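Local coordinates for protein mucin-like protocadherin (Homo sapiens, PDB 6OAE) that probably links neighbouring microvilli of epithelial cells through calcium-dependent heterophilic adhesion, this piece being its first two extracellular cadherin repeats, at residues E142-A147 with R172-F177; T104-V109 with T198-V203. All coordinates share one frame; numbering follows the deposited sequence.

Overall arrangement
Both contacts belong to the second cadherin repeat and to a single mixed sheet, whose strands run in the order 104-110, 194-204, 174-182, 137-142. Contact 2 forms one edge of it, and contact 1 lies at the other, where the chain leaves strand 137-142. Their centres are about 10 Å apart, joined by the antiparallel neighbours 174-182 and 194-204: Pro173 O and Met175 O each lie 2.8 Å from Val203 N and Leu201 N respectively, probable hydrogen bonds. Inside the sandwich, Met175 CE packs 3.5 Å from Val203 CG2. No residue of either contact is a calcium ligand; the ions are held by residues such as Asp95, Asp131 and Asp183.

Contact 1: residues E142-A147 with R172-F177; sequences EMTAGA and RPNMTF
Glu142 and Phe177 form an antiparallel, non-hydrogen-bonded pair at the edge of a cadherin-repeat beta sandwich, where strand 137-142 gives way to a loop that leans on strand 174-182. Polar bonds hold the first part of this loop. Thr176 O receives Met143 N at 2.8 Å and, more weakly, Thr144 N, so one carbonyl grips two successive amides. The neighbouring Thr176 N gives an almost straight bond (173°) to Thr144 OG1, 3.0 Å away. Thr144 can take the place of a main-chain acceptor because its hydroxyl sits between its own backbone N and carbonyl carbon (chi1 56°), a rotamer that turns OG1 toward the strand.

A type II turn from Thr144 to Ala147 then folds the loop back. Gly146 suits its third position, since the positive phi of 90° favours glycine; its N-H makes a weak bond to Glu142 OE1, while Glu142 OE2 bonds to Ser148 OG.

Apolar packing lies on two sides. On the more open side, Met143 and Thr176 run alongside each other, with Met143 SD 3.4 Å from Thr176 CG2. On the buried side, Ala147 is small enough to sit in the corner made by Met175 and Phe177: its CB is 3.9 Å from Met175 CG and 3.6 Å from Phe177 CZ. The flat, wide Phe177 also reaches Phe151 of strand 151-155, as Met175 does. An alanine in place of Phe177 would be likely to leave Ala147 CB and Phe151 without this shared ring and slacken the hold on the end of the turn. The ring's far end also meets the backbone: Ala147 O lies at its edge, near the ring plane, 3.3 Å from Phe177 CZ.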
loop_
_atom_site.group_PDB
_atom_site.type_symbol
_atom_site.label_atom_id
_atom_site.label_comp_id
_atom_site.label_asym_id
_atom_site.label_seq_id
_atom_site.Cartn_x
_atom_site.Cartn_y
_atom_site.Cartn_z
ATOM N N GLU A 142 21.943 16.671 0.674
ATOM C CA GLU A 142 23.084 17.003 -0.215
ATOM C C GLU A 142 24.146 15.910 -0.062
ATOM O O GLU A 142 24.380 15.444 1.070
ATOM C CB GLU A 142 23.648 18.403 0.022
ATOM C CG GLU A 142 24.212 18.642 1.396
ATOM C CD GLU A 142 24.736 20.052 1.562
ATOM O OE1 GLU A 142 25.685 20.218 2.334
ATOM O OE2 GLU A 142 24.203 20.976 0.902
ATOM N N MET A 143 24.711 15.505 -1.191
ATOM C CA MET A 143 25.828 14.540 -1.298
ATOM C C MET A 143 27.120 15.342 -1.478
ATOM O O MET A 143 28.126 14.964 -0.883
ATOM C CB MET A 143 25.609 13.612 -2.491
ATOM C CG MET A 143 26.081 12.210 -2.254
ATOM S SD MET A 143 26.429 11.378 -3.810
ATOM C CE MET A 143 28.012 12.117 -4.218
ATOM N N THR A 144 27.075 16.406 -2.287
ATOM C CA THR A 144 28.190 17.363 -2.506
ATOM C C THR A 144 27.894 18.615 -1.660
ATOM O O THR A 144 26.731 19.052 -1.636
ATOM C CB THR A 144 28.404 17.555 -4.012
ATOM O OG1 THR A 144 27.185 17.982 -4.625
ATOM C CG2 THR A 144 28.879 16.278 -4.679
ATOM N N ALA A 145 28.900 19.148 -0.962
ATOM C CA ALA A 145 28.747 20.264 0.011
ATOM C C ALA A 145 28.223 21.516 -0.712
ATOM O O ALA A 145 28.721 21.838 -1.813
ATOM C CB ALA A 145 30.052 20.539 0.730
ATOM N N GLY A 146 27.227 22.181 -0.119
ATOM C CA GLY A 146 26.623 23.410 -0.661
ATOM C C GLY A 146 25.444 23.140 -1.585
ATOM O O GLY A 146 24.760 24.091 -1.896
ATOM N N ALA A 147 25.195 21.895 -1.993
ATOM C CA ALA A 147 24.150 21.553 -2.990
ATOM C C ALA A 147 22.769 22.039 -2.521
ATOM O O ALA A 147 22.009 22.588 -3.355
ATOM C CB ALA A 147 24.157 20.074 -3.259
ATOM N N ARG A 172 29.964 26.041 -9.355
ATOM C CA ARG A 172 29.376 24.723 -8.986
ATOM C C ARG A 172 28.597 24.150 -10.168
ATOM O O ARG A 172 27.388 24.338 -10.269
ATOM C CB ARG A 172 28.554 24.903 -7.711
ATOM C CG ARG A 172 28.223 23.588 -7.031
ATOM C CD ARG A 172 27.628 23.795 -5.664
ATOM N NE ARG A 172 28.660 23.957 -4.652
ATOM C CZ ARG A 172 29.081 25.110 -4.121
ATOM N NH1 ARG A 172 30.035 25.079 -3.206
ATOM N NH2 ARG A 172 28.570 26.279 -4.487
ATOM N N PRO A 173 29.274 23.462 -11.108
ATOM C CA PRO A 173 28.603 22.888 -12.272
ATOM C C PRO A 173 27.877 21.570 -11.986
ATOM O O PRO A 173 27.073 21.205 -12.807
ATOM C CB PRO A 173 29.747 22.605 -13.238
ATOM C CG PRO A 173 30.907 22.284 -12.306
ATOM C CD PRO A 173 30.723 23.204 -11.121
ATOM N N ASN A 174 28.214 20.900 -10.877
ATOM C CA ASN A 174 27.629 19.583 -10.478
ATOM C C ASN A 174 27.121 19.681 -9.044
ATOM O O ASN A 174 27.881 20.169 -8.172
ATOM C CB ASN A 174 28.613 18.408 -10.592
ATOM C CG ASN A 174 28.078 17.103 -10.016
ATOM O OD1 ASN A 174 27.896 16.965 -8.799
ATOM N ND2 ASN A 174 27.835 16.129 -10.877
ATOM N N MET A 175 25.882 19.235 -8.814
ATOM C CA MET A 175 25.255 19.139 -7.470
ATOM C C MET A 175 24.615 17.752 -7.393
ATOM O O MET A 175 23.791 17.436 -8.272
ATOM C CB MET A 175 24.196 20.219 -7.237
ATOM C CG MET A 175 24.792 21.549 -6.801
ATOM S SD MET A 175 24.064 23.015 -7.544
ATOM C CE MET A 175 24.292 22.649 -9.277
ATOM N N THR A 176 24.986 16.948 -6.401
ATOM C CA THR A 176 24.409 15.595 -6.229
ATOM C C THR A 176 23.664 15.525 -4.902
ATOM O O THR A 176 24.149 16.081 -3.889
ATOM C CB THR A 176 25.466 14.507 -6.406
ATOM O OG1 THR A 176 25.999 14.689 -7.715
ATOM C CG2 THR A 176 24.893 13.115 -6.287
ATOM N N PHE A 177 22.520 14.845 -4.934
ATOM C CA PHE A 177 21.613 14.657 -3.787
ATOM C C PHE A 177 21.256 13.189 -3.627
ATOM O O PHE A 177 21.183 12.475 -4.635
ATOM C CB PHE A 177 20.303 15.400 -4.003
ATOM C CG PHE A 177 20.438 16.894 -4.064
ATOM C CD1 PHE A 177 20.524 17.636 -2.905
ATOM C CD2 PHE A 177 20.457 17.547 -5.280
ATOM C CE1 PHE A 177 20.629 19.021 -2.959
ATOM C CE2 PHE A 177 20.582 18.930 -5.335
ATOM C CZ PHE A 177 20.667 19.665 -4.170
#

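Contact 2: residues T104-V109 with T198-V203; sequences TKEIRV and TLVLNV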
loop_
_atom_site.group_PDB
_atom_site.type_symbol
_atom_site.label_atom_id
_atom_site.label_comp_id
_atom_site.label_asym_id
_atom_site.label_seq_id
_atom_site.Cartn_x
_atom_site.Cartn_y
_atom_site.Cartn_z
ATOM N N THR A 104 19.968 5.993 -9.887
ATOM C CA THR A 104 20.735 7.254 -10.042
ATOM C C THR A 104 20.334 7.860 -11.383
ATOM O O THR A 104 20.273 7.099 -12.378
ATOM C CB THR A 104 22.255 7.074 -10.000
ATOM O OG1 THR A 104 22.684 6.449 -8.786
ATOM C CG2 THR A 104 22.968 8.404 -10.139
ATOM N N LYS A 105 20.099 9.166 -11.397
ATOM C CA LYS A 105 19.476 9.901 -12.522
ATOM C C LYS A 105 20.124 11.286 -12.633
ATOM O O LYS A 105 20.343 11.901 -11.563
ATOM C CB LYS A 105 17.983 10.015 -12.211
ATOM C CG LYS A 105 17.111 10.626 -13.284
ATOM C CD LYS A 105 15.853 11.295 -12.740
ATOM C CE LYS A 105 14.768 10.333 -12.322
ATOM N NZ LYS A 105 13.643 10.267 -13.288
ATOM N N GLU A 106 20.383 11.756 -13.863
ATOM C CA GLU A 106 20.990 13.086 -14.127
ATOM C C GLU A 106 19.959 14.007 -14.800
ATOM O O GLU A 106 19.184 13.520 -15.630
ATOM C CB GLU A 106 22.262 12.897 -14.958
ATOM C CG GLU A 106 23.159 11.804 -14.396
ATOM C CD GLU A 106 24.639 11.950 -14.692
ATOM O OE1 GLU A 106 24.988 12.799 -15.544
ATOM O OE2 GLU A 106 25.441 11.218 -14.064
ATOM N N ILE A 107 19.969 15.289 -14.429
ATOM C CA ILE A 107 19.136 16.350 -15.060
ATOM C C ILE A 107 20.080 17.499 -15.421
ATOM O O ILE A 107 20.839 17.924 -14.536
ATOM C CB ILE A 107 17.998 16.838 -14.138
ATOM C CG1 ILE A 107 16.959 15.743 -13.838
ATOM C CG2 ILE A 107 17.337 18.081 -14.747
ATOM C CD1 ILE A 107 17.401 14.675 -12.854
ATOM N N ARG A 108 20.010 17.994 -16.649
ATOM C CA ARG A 108 20.780 19.186 -17.072
ATOM C C ARG A 108 19.895 20.420 -16.870
ATOM O O ARG A 108 18.694 20.384 -17.229
ATOM C CB ARG A 108 21.357 18.929 -18.465
ATOM C CG ARG A 108 22.542 17.979 -18.364
ATOM C CD ARG A 108 22.944 17.291 -19.622
ATOM N NE ARG A 108 21.875 16.526 -20.213
ATOM C CZ ARG A 108 21.390 15.367 -19.764
ATOM N NH1 ARG A 108 21.862 14.788 -18.665
ATOM N NH2 ARG A 108 20.413 14.783 -20.439
ATOM N N VAL A 109 20.466 21.475 -16.296
ATOM C CA VAL A 109 19.733 22.724 -15.949
ATOM C C VAL A 109 20.533 23.897 -16.492
ATOM O O VAL A 109 21.739 24.004 -16.166
ATOM C CB VAL A 109 19.528 22.872 -14.433
ATOM C CG1 VAL A 109 18.388 23.833 -14.128
ATOM C CG2 VAL A 109 19.289 21.545 -13.743
ATOM N N THR A 198 19.692 8.542 -6.215
ATOM C CA THR A 198 20.667 9.651 -6.379
ATOM C C THR A 198 20.139 10.571 -7.493
ATOM O O THR A 198 19.606 10.062 -8.513
ATOM C CB THR A 198 22.088 9.094 -6.572
ATOM O OG1 THR A 198 22.542 8.489 -5.353
ATOM C CG2 THR A 198 23.095 10.157 -6.941
ATOM N N LEU A 199 20.224 11.888 -7.281
ATOM C CA LEU A 199 19.883 12.917 -8.283
ATOM C C LEU A 199 21.158 13.686 -8.572
ATOM O O LEU A 199 21.789 14.150 -7.619
ATOM C CB LEU A 199 18.834 13.902 -7.764
ATOM C CG LEU A 199 17.450 13.339 -7.486
ATOM C CD1 LEU A 199 16.573 14.439 -6.922
ATOM C CD2 LEU A 199 16.853 12.758 -8.751
ATOM N N VAL A 200 21.491 13.815 -9.837
ATOM C CA VAL A 200 22.674 14.588 -10.295
ATOM C C VAL A 200 22.133 15.772 -11.096
ATOM O O VAL A 200 21.479 15.535 -12.137
ATOM C CB VAL A 200 23.621 13.699 -11.104
ATOM C CG1 VAL A 200 24.771 14.499 -11.663
ATOM C CG2 VAL A 200 24.133 12.529 -10.270
ATOM N N LEU A 201 22.389 16.988 -10.625
ATOM C CA LEU A 201 22.025 18.246 -11.312
ATOM C C LEU A 201 23.303 18.772 -11.971
ATOM O O LEU A 201 24.277 19.084 -11.206
ATOM C CB LEU A 201 21.464 19.236 -10.293
ATOM C CG LEU A 201 20.010 19.014 -9.848
ATOM C CD1 LEU A 201 19.052 19.373 -10.949
ATOM C CD2 LEU A 201 19.744 17.594 -9.396
ATOM N N ASN A 202 23.308 18.826 -13.300
ATOM C CA ASN A 202 24.461 19.288 -14.112
ATOM C C ASN A 202 24.104 20.640 -14.735
ATOM O O ASN A 202 23.151 20.684 -15.549
ATOM C CB ASN A 202 24.850 18.253 -15.163
ATOM C CG ASN A 202 26.147 18.609 -15.850
ATOM O OD1 ASN A 202 27.078 19.088 -15.203
ATOM N ND2 ASN A 202 26.216 18.373 -17.153
ATOM N N VAL A 203 24.827 21.691 -14.355
ATOM C CA VAL A 203 24.576 23.071 -14.833
ATOM C C VAL A 203 25.190 23.155 -16.224
ATOM O O VAL A 203 26.343 22.772 -16.363
ATOM C CB VAL A 203 25.156 24.135 -13.885
ATOM C CG1 VAL A 203 24.909 25.546 -14.391
ATOM C CG2 VAL A 203 24.612 23.985 -12.482
#
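Val200 O is gripped from strand 104-109 by two groups: Ile107 N donates a hydrogen bond of 2.8 Å, and the CA-H of Glu106 makes a further contact, with Glu106 CA 3.2 Å from the oxygen. The pattern repeats along both strands: Lys105, opposite Leu199, bonds to Thr198 O and Val200 N on either side of it, Ile107, opposite Leu201, to Val200 O and Asn202 N, and Val109 N to Asn202 O, as is usual for parallel strands. The two segment axes are turned 26° against each other, while the strands stay paired throughout.

Side chains alternate between two faces. On the more open face Thr104 and Thr198 stand side by side, their methyls meeting at 3.6 Å (CG2 to CG2); in both, OG1 stands beside the backbone N (chi1 -57° and -69°) and CG2 beside the carbonyl carbon, so like groups line up. Glu106, on the more exposed edge strand, lays its aliphatic part beside Val200, with Glu106 CG 3.8 Å from Val200 CB. Beta-branched threonine and valine suit the extended backbone; Val200 also touches Thr176 of the next strand.

The opposite face looks into the sandwich and is mostly aliphatic. Val109 CG2 meets Leu201 CD1 at a slant, 3.5 Å away, and Leu201 CD1 reaches Ile107 CB as well. Ile107 and Val109 pack onward against Ile120 and Val119 of strand 118-120. Lys105 starts on this face but leads its amine away to Gln124 O, with a cation-pi contact to Phe102. Such parallel pairing of the first and last strands is typical of the Greek-key cadherin repeat.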